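Local coordinates for protein endonuclease NucS (Thermococcus kodakarensis KOD1, PDB 5GKG) that probably cuts DNA as a nuclease of the PD-(D/E)XK superfamily, cleaving single-stranded 3' and 5' ends of branched structures, at residues A133-L138 / L235-R240; K207-L212 / E231-E236. The protein carries 1 engineered substitution. One frame throughout, in Å; residues are numbered along the deposited sequence.

After the N-terminal PH-like domain the chain enters helix 132-141, runs through the mixed sheet of the nuclease domain, and the modelled chain ends in a tail that comes back to that helix. Interaction 1 (133-138 with 235-240) closes this long excursion, with 96 residues between its segments. Interaction 2 (207-212 with 231-236) closes a much shorter one, lying within the first: strand 208-214 passes through helix 219-227 to strand 231-234, the outermost strand at that side of the sheet within this chain. The two contacts share Leu235 and Glu236, where the edge strand gives way to the tail. Together they fix the last strand to the sheet and the tail to the domain's first helix.

Interaction 1: residues A133-L138 / L235-R240; sequences AEMAEL and LEPPKR
Glu134 OE2 is gripped by the backbone N of Ser131 and, weakly, by that of Gly130, while OE1 of the same carboxylate bonds to Thr129 OG1, a hydroxyl that also bonds to the backbone N of Arg240 and so ties helix and tail together indirectly. Glu134 CB rests on Pro238, 3.7 Å from Pro238 CG, and Glu134 OE1 lies alongside Arg240 CD at 3.9 Å. Arg240 runs past Glu134 in the opposite direction, and the charged ends of the two do not meet. The guanidinium is poorly ordered, which leaves its position uncertain; as modelled it has Glu137 CB at its edge and places Arg240 NH2 3.8 Å from Leu138 CD1, while its salt bridge goes to Glu141, one turn on from Glu137.

The apolar half is built round Met135. Its side chain lies side by side with Pro237, Met135 CG 3.9 Å from Pro237 CB, and a bend at chi3 (66°) carries Met135 CE to within 4.2 Å of Leu235 CD2. Leu138 runs past Pro238 the opposite way, with Leu138 CD2 4.2 Å from Pro238 CD.

No hydrogen bond passes directly between the segments: the tail of this PD-(D/E)XK domain lies on its first helix by proline and aliphatic packing, and the polar ties that join the two run through neighbouring residues.

Interaction 2: residues K207-L212 / E231-E236; sequences KVRGIL and EFRKLE
Strands 208-214 and 231-234 are the two parallel strands of a beta-alpha-beta crossover through helix 219-227, and here they pair at the edge of the nuclease domain's mixed sheet. Glu231 N bonds to Gly210 O at 3.0 Å, Glu231 O receives Leu212 N, and Leu212 O receives Arg233 N at 2.9 Å; this sets Ile211 beside Glu231 and Leu212 beside Phe232.

On the Ile211 face, Arg209 forms a salt bridge with Glu231 through NE and NH2. Arg209 NE reaches the syn lone pair of Glu231 OE1 at 2.8 Å in a nearly straight bond (168°), and Arg209 NH2 meets Glu231 OE2 at 3.1 Å. The bend of the arginine at chi3 (61°) brings this edge round to the acid, with the two planes only 25° apart. One water donates to both Glu231 OE1 and Gly210 O. Arg233 NH1 adds a salt bridge to Glu231 OE2, its hydrogen bond weak. On the opposite face, Leu212 CG packs 4.2 Å from Phe232 CD1.

Arg209 also reaches Asp170 through NH1 and Glu147 through NH2. A methionine in its place would probably leave Asp170 without this mate and Glu231 and Glu147 relying on the weaker ties of Arg233. Arg209 NH2 and Arg233 NH2 lie 3.8 Å apart, probably compensated by the acids around them, and this salt-bridge network holds the edge strand alongside its backbone bonds.

Interaction 1: residues A133-L138 / L235-R240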
loop_
_atom_site.group_PDB
_atom_site.type_symbol
_atom_site.label_atom_id
_atom_site.label_comp_id
_atom_site.label_asym_id
_atom_site.label_seq_id
_atom_site.Cartn_x
_atom_site.Cartn_y
_atom_site.Cartn_z
ATOM N N ALA A 133 17.542 -3.433 0.742
ATOM C CA ALA A 133 18.735 -3.171 -0.058
ATOM C C ALA A 133 19.952 -2.968 0.842
ATOM O O ALA A 133 21.059 -3.358 0.480
ATOM C CB ALA A 133 18.535 -1.992 -0.950
ATOM N N GLU A 134 19.747 -2.392 2.024
ATOM C CA GLU A 134 20.857 -2.235 2.942
ATOM C C GLU A 134 21.335 -3.570 3.506
ATOM O O GLU A 134 22.522 -3.747 3.778
ATOM C CB GLU A 134 20.466 -1.282 4.050
ATOM C CG GLU A 134 20.219 0.093 3.477
ATOM C CD GLU A 134 19.954 1.126 4.532
ATOM O OE1 GLU A 134 20.923 1.659 5.120
ATOM O OE2 GLU A 134 18.761 1.401 4.766
ATOM N N MET A 135 20.414 -4.509 3.672
ATOM C CA MET A 135 20.791 -5.845 4.083
ATOM C C MET A 135 21.745 -6.441 3.054
ATOM O O MET A 135 22.757 -7.032 3.416
ATOM C CB MET A 135 19.564 -6.739 4.237
ATOM C CG MET A 135 18.758 -6.490 5.487
ATOM S SD MET A 135 17.320 -7.561 5.553
ATOM C CE MET A 135 18.113 -9.162 5.711
ATOM N N ALA A 136 21.401 -6.276 1.777
ATOM C CA ALA A 136 22.180 -6.807 0.678
ATOM C C ALA A 136 23.595 -6.210 0.686
ATOM O O ALA A 136 24.591 -6.954 0.617
ATOM C CB ALA A 136 21.473 -6.528 -0.650
ATOM N N GLU A 137 23.677 -4.879 0.776
ATOM C CA GLU A 137 24.964 -4.178 0.851
ATOM C C GLU A 137 25.834 -4.747 1.945
ATOM O O GLU A 137 26.981 -5.103 1.716
ATOM C CB GLU A 137 24.769 -2.677 1.086
ATOM C CG GLU A 137 24.917 -1.853 -0.186
ATOM C CD GLU A 137 23.731 -0.941 -0.440
ATOM O OE1 GLU A 137 23.585 -0.449 -1.580
ATOM O OE2 GLU A 137 22.942 -0.717 0.501
ATOM N N LEU A 138 25.260 -4.847 3.132
ATOM C CA LEU A 138 25.930 -5.434 4.272
ATOM C C LEU A 138 26.501 -6.805 3.936
ATOM O O LEU A 138 27.572 -7.155 4.394
ATOM C CB LEU A 138 24.953 -5.535 5.440
ATOM C CG LEU A 138 25.396 -6.204 6.733
ATOM C CD1 LEU A 138 26.693 -5.608 7.209
ATOM C CD2 LEU A 138 24.319 -6.023 7.771
ATOM N N LEU A 235 19.165 -12.026 10.529
ATOM C CA LEU A 235 19.836 -10.767 10.276
ATOM C C LEU A 235 18.840 -9.625 10.354
ATOM O O LEU A 235 17.757 -9.686 9.762
ATOM C CB LEU A 235 20.512 -10.787 8.911
ATOM C CG LEU A 235 21.666 -9.806 8.717
ATOM C CD1 LEU A 235 22.886 -10.291 9.496
ATOM C CD2 LEU A 235 21.978 -9.644 7.226
ATOM N N GLU A 236 19.222 -8.578 11.074
ATOM C CA GLU A 236 18.421 -7.369 11.173
ATOM C C GLU A 236 18.876 -6.444 10.081
ATOM O O GLU A 236 20.079 -6.393 9.807
ATOM C CB GLU A 236 18.593 -6.695 12.531
ATOM C CG GLU A 236 18.411 -7.612 13.718
ATOM C CD GLU A 236 16.960 -7.749 14.097
ATOM O OE1 GLU A 236 16.154 -6.921 13.616
ATOM O OE2 GLU A 236 16.618 -8.677 14.865
ATOM N N PRO A 237 17.932 -5.724 9.437
ATOM C CA PRO A 237 18.339 -4.659 8.510
ATOM C C PRO A 237 19.138 -3.603 9.252
ATOM O O PRO A 237 18.695 -3.161 10.305
ATOM C CB PRO A 237 17.005 -4.091 7.989
ATOM C CG PRO A 237 15.981 -4.547 8.935
ATOM C CD PRO A 237 16.470 -5.872 9.490
ATOM N N PRO A 238 20.312 -3.224 8.729
ATOM C CA PRO A 238 21.118 -2.194 9.394
ATOM C C PRO A 238 20.422 -0.832 9.359
ATOM O O PRO A 238 19.864 -0.506 8.318
ATOM C CB PRO A 238 22.401 -2.167 8.560
ATOM C CG PRO A 238 21.944 -2.584 7.177
ATOM C CD PRO A 238 20.893 -3.639 7.439
ATOM N N LYS A 239 20.431 -0.074 10.456
ATOM C CA LYS A 239 20.058 1.338 10.386
ATOM C C LYS A 239 21.334 2.171 10.362
ATOM O O LYS A 239 22.033 2.284 11.362
ATOM C CB LYS A 239 19.183 1.738 11.565
ATOM C CG LYS A 239 17.753 1.188 11.529
ATOM C CD LYS A 239 16.955 1.747 12.699
ATOM C CE LYS A 239 15.550 1.180 12.797
ATOM N NZ LYS A 239 14.898 1.716 14.029
ATOM N N ARG A 240 21.648 2.747 9.212
ATOM C CA ARG A 240 22.914 3.454 9.046
ATOM C C ARG A 240 22.658 4.944 9.076
ATOM O O ARG A 240 21.931 5.416 9.955
ATOM C CB ARG A 240 23.614 3.023 7.748
ATOM C CG ARG A 240 24.177 1.589 7.835
ATOM C CD ARG A 240 24.561 0.967 6.491
ATOM N NE ARG A 240 25.496 -0.148 6.675
ATOM C CZ ARG A 240 25.859 -1.006 5.722
ATOM N NH1 ARG A 240 25.362 -0.908 4.496
ATOM N NH2 ARG A 240 26.719 -1.977 5.998
#

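Interaction 2: residues K207-L212 / E231-E236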
loop_
_atom_site.group_PDB
_atom_site.type_symbol
_atom_site.label_atom_id
_atom_site.label_comp_id
_atom_site.label_asym_id
_atom_site.label_seq_id
_atom_site.Cartn_x
_atom_site.Cartn_y
_atom_site.Cartn_z
ATOM N N LYS A 207 23.382 -29.527 -5.950
ATOM C CA LYS A 207 24.393 -28.708 -5.289
ATOM C C LYS A 207 23.917 -27.279 -4.941
ATOM O O LYS A 207 24.734 -26.381 -4.775
ATOM C CB LYS A 207 25.661 -28.654 -6.141
ATOM C CG LYS A 207 26.406 -29.998 -6.232
ATOM C CD LYS A 207 27.188 -30.353 -4.953
ATOM C CE LYS A 207 28.458 -29.511 -4.777
ATOM N NZ LYS A 207 29.385 -29.591 -5.943
ATOM N N VAL A 208 22.610 -27.036 -4.944
ATOM C CA VAL A 208 22.101 -25.721 -4.569
ATOM C C VAL A 208 21.532 -25.646 -3.142
ATOM O O VAL A 208 20.775 -26.514 -2.720
ATOM C CB VAL A 208 21.034 -25.279 -5.554
ATOM C CG1 VAL A 208 20.761 -23.794 -5.410
ATOM C CG2 VAL A 208 21.503 -25.569 -6.954
ATOM N N ARG A 209 21.917 -24.604 -2.406
ATOM C CA ARG A 209 21.377 -24.311 -1.065
ATOM C C ARG A 209 20.520 -23.038 -1.053
ATOM O O ARG A 209 20.831 -22.065 -1.744
ATOM C CB ARG A 209 22.489 -24.144 -0.046
ATOM C CG ARG A 209 23.273 -25.378 0.256
ATOM C CD ARG A 209 24.564 -24.974 0.979
ATOM N NE ARG A 209 24.264 -24.291 2.227
ATOM C CZ ARG A 209 25.088 -23.463 2.860
ATOM N NH1 ARG A 209 26.276 -23.199 2.351
ATOM N NH2 ARG A 209 24.711 -22.884 4.003
ATOM N N GLY A 210 19.375 -23.093 -0.377
ATOM C CA GLY A 210 18.590 -21.895 -0.141
ATOM C C GLY A 210 18.778 -21.406 1.266
ATOM O O GLY A 210 18.727 -22.193 2.211
ATOM N N ILE A 211 18.843 -20.095 1.426
ATOM C CA ILE A 211 18.957 -19.515 2.753
ATOM C C ILE A 211 18.021 -18.330 2.872
ATOM O O ILE A 211 18.070 -17.397 2.056
ATOM C CB ILE A 211 20.376 -19.042 3.071
ATOM C CG1 ILE A 211 21.382 -20.180 2.963
ATOM C CG2 ILE A 211 20.416 -18.455 4.459
ATOM C CD1 ILE A 211 22.714 -19.822 3.585
ATOM N N LEU A 212 17.166 -18.373 3.886
ATOM C CA LEU A 212 16.274 -17.265 4.155
ATOM C C LEU A 212 16.912 -16.412 5.223
ATOM O O LEU A 212 17.213 -16.886 6.315
ATOM C CB LEU A 212 14.890 -17.752 4.575
ATOM C CG LEU A 212 13.880 -16.763 5.176
ATOM C CD1 LEU A 212 13.777 -15.452 4.424
ATOM C CD2 LEU A 212 12.569 -17.446 5.114
ATOM N N GLU A 231 17.327 -23.170 4.666
ATOM C CA GLU A 231 18.018 -22.702 5.864
ATOM C C GLU A 231 17.636 -21.275 6.267
ATOM O O GLU A 231 17.128 -20.503 5.462
ATOM C CB GLU A 231 19.520 -22.797 5.662
ATOM C CG GLU A 231 19.979 -24.103 5.012
ATOM C CD GLU A 231 21.484 -24.119 4.749
ATOM O OE1 GLU A 231 21.891 -24.480 3.620
ATOM O OE2 GLU A 231 22.250 -23.761 5.676
ATOM N N PHE A 232 17.871 -20.937 7.527
ATOM C CA PHE A 232 17.575 -19.595 8.011
ATOM C C PHE A 232 18.854 -19.010 8.612
ATOM O O PHE A 232 19.606 -19.726 9.267
ATOM C CB PHE A 232 16.405 -19.626 9.032
ATOM C CG PHE A 232 16.137 -18.300 9.728
ATOM C CD1 PHE A 232 15.480 -17.270 9.073
ATOM C CD2 PHE A 232 16.535 -18.095 11.044
ATOM C CE1 PHE A 232 15.254 -16.058 9.706
ATOM C CE2 PHE A 232 16.310 -16.880 11.678
ATOM C CZ PHE A 232 15.669 -15.865 11.013
ATOM N N ARG A 233 19.127 -17.736 8.323
ATOM C CA ARG A 233 20.106 -16.936 9.071
ATOM C C ARG A 233 19.430 -15.656 9.551
ATOM O O ARG A 233 18.864 -14.896 8.760
ATOM C CB ARG A 233 21.345 -16.574 8.236
ATOM C CG ARG A 233 22.631 -17.343 8.607
ATOM C CD ARG A 233 22.460 -18.863 8.325
ATOM N NE ARG A 233 23.697 -19.584 8.010
ATOM C CZ ARG A 233 23.771 -20.900 7.809
ATOM N NH1 ARG A 233 22.680 -21.659 7.894
ATOM N NH2 ARG A 233 24.945 -21.465 7.534
ATOM N N LYS A 234 19.516 -15.428 10.852
ATOM C CA LYS A 234 18.953 -14.247 11.459
ATOM C C LYS A 234 19.797 -13.022 11.135
ATOM O O LYS A 234 21.002 -12.989 11.387
ATOM C CB LYS A 234 18.837 -14.431 12.972
ATOM C CG LYS A 234 18.157 -13.276 13.678
ATOM C CD LYS A 234 18.006 -13.548 15.159
ATOM C CE LYS A 234 17.452 -12.328 15.872
ATOM N NZ LYS A 234 17.658 -12.444 17.345
ATOM N N LEU A 235 19.165 -12.026 10.529
ATOM C CA LEU A 235 19.836 -10.767 10.276
ATOM C C LEU A 235 18.840 -9.625 10.354
ATOM O O LEU A 235 17.757 -9.686 9.762
ATOM C CB LEU A 235 20.512 -10.787 8.911
ATOM C CG LEU A 235 21.666 -9.806 8.717
ATOM C CD1 LEU A 235 22.886 -10.291 9.496
ATOM C CD2 LEU A 235 21.978 -9.644 7.226
ATOM N N GLU A 236 19.222 -8.578 11.074
ATOM C CA GLU A 236 18.421 -7.369 11.173
ATOM C C GLU A 236 18.876 -6.444 10.081
ATOM O O GLU A 236 20.079 -6.393 9.807
ATOM C CB GLU A 236 18.593 -6.695 12.531
ATOM C CG GLU A 236 18.411 -7.612 13.718
ATOM C CD GLU A 236 16.960 -7.749 14.097
ATOM O OE1 GLU A 236 16.154 -6.921 13.616
ATOM O OE2 GLU A 236 16.618 -8.677 14.865
HETATM O O HOH W 1 19.614 -25.215 1.950
#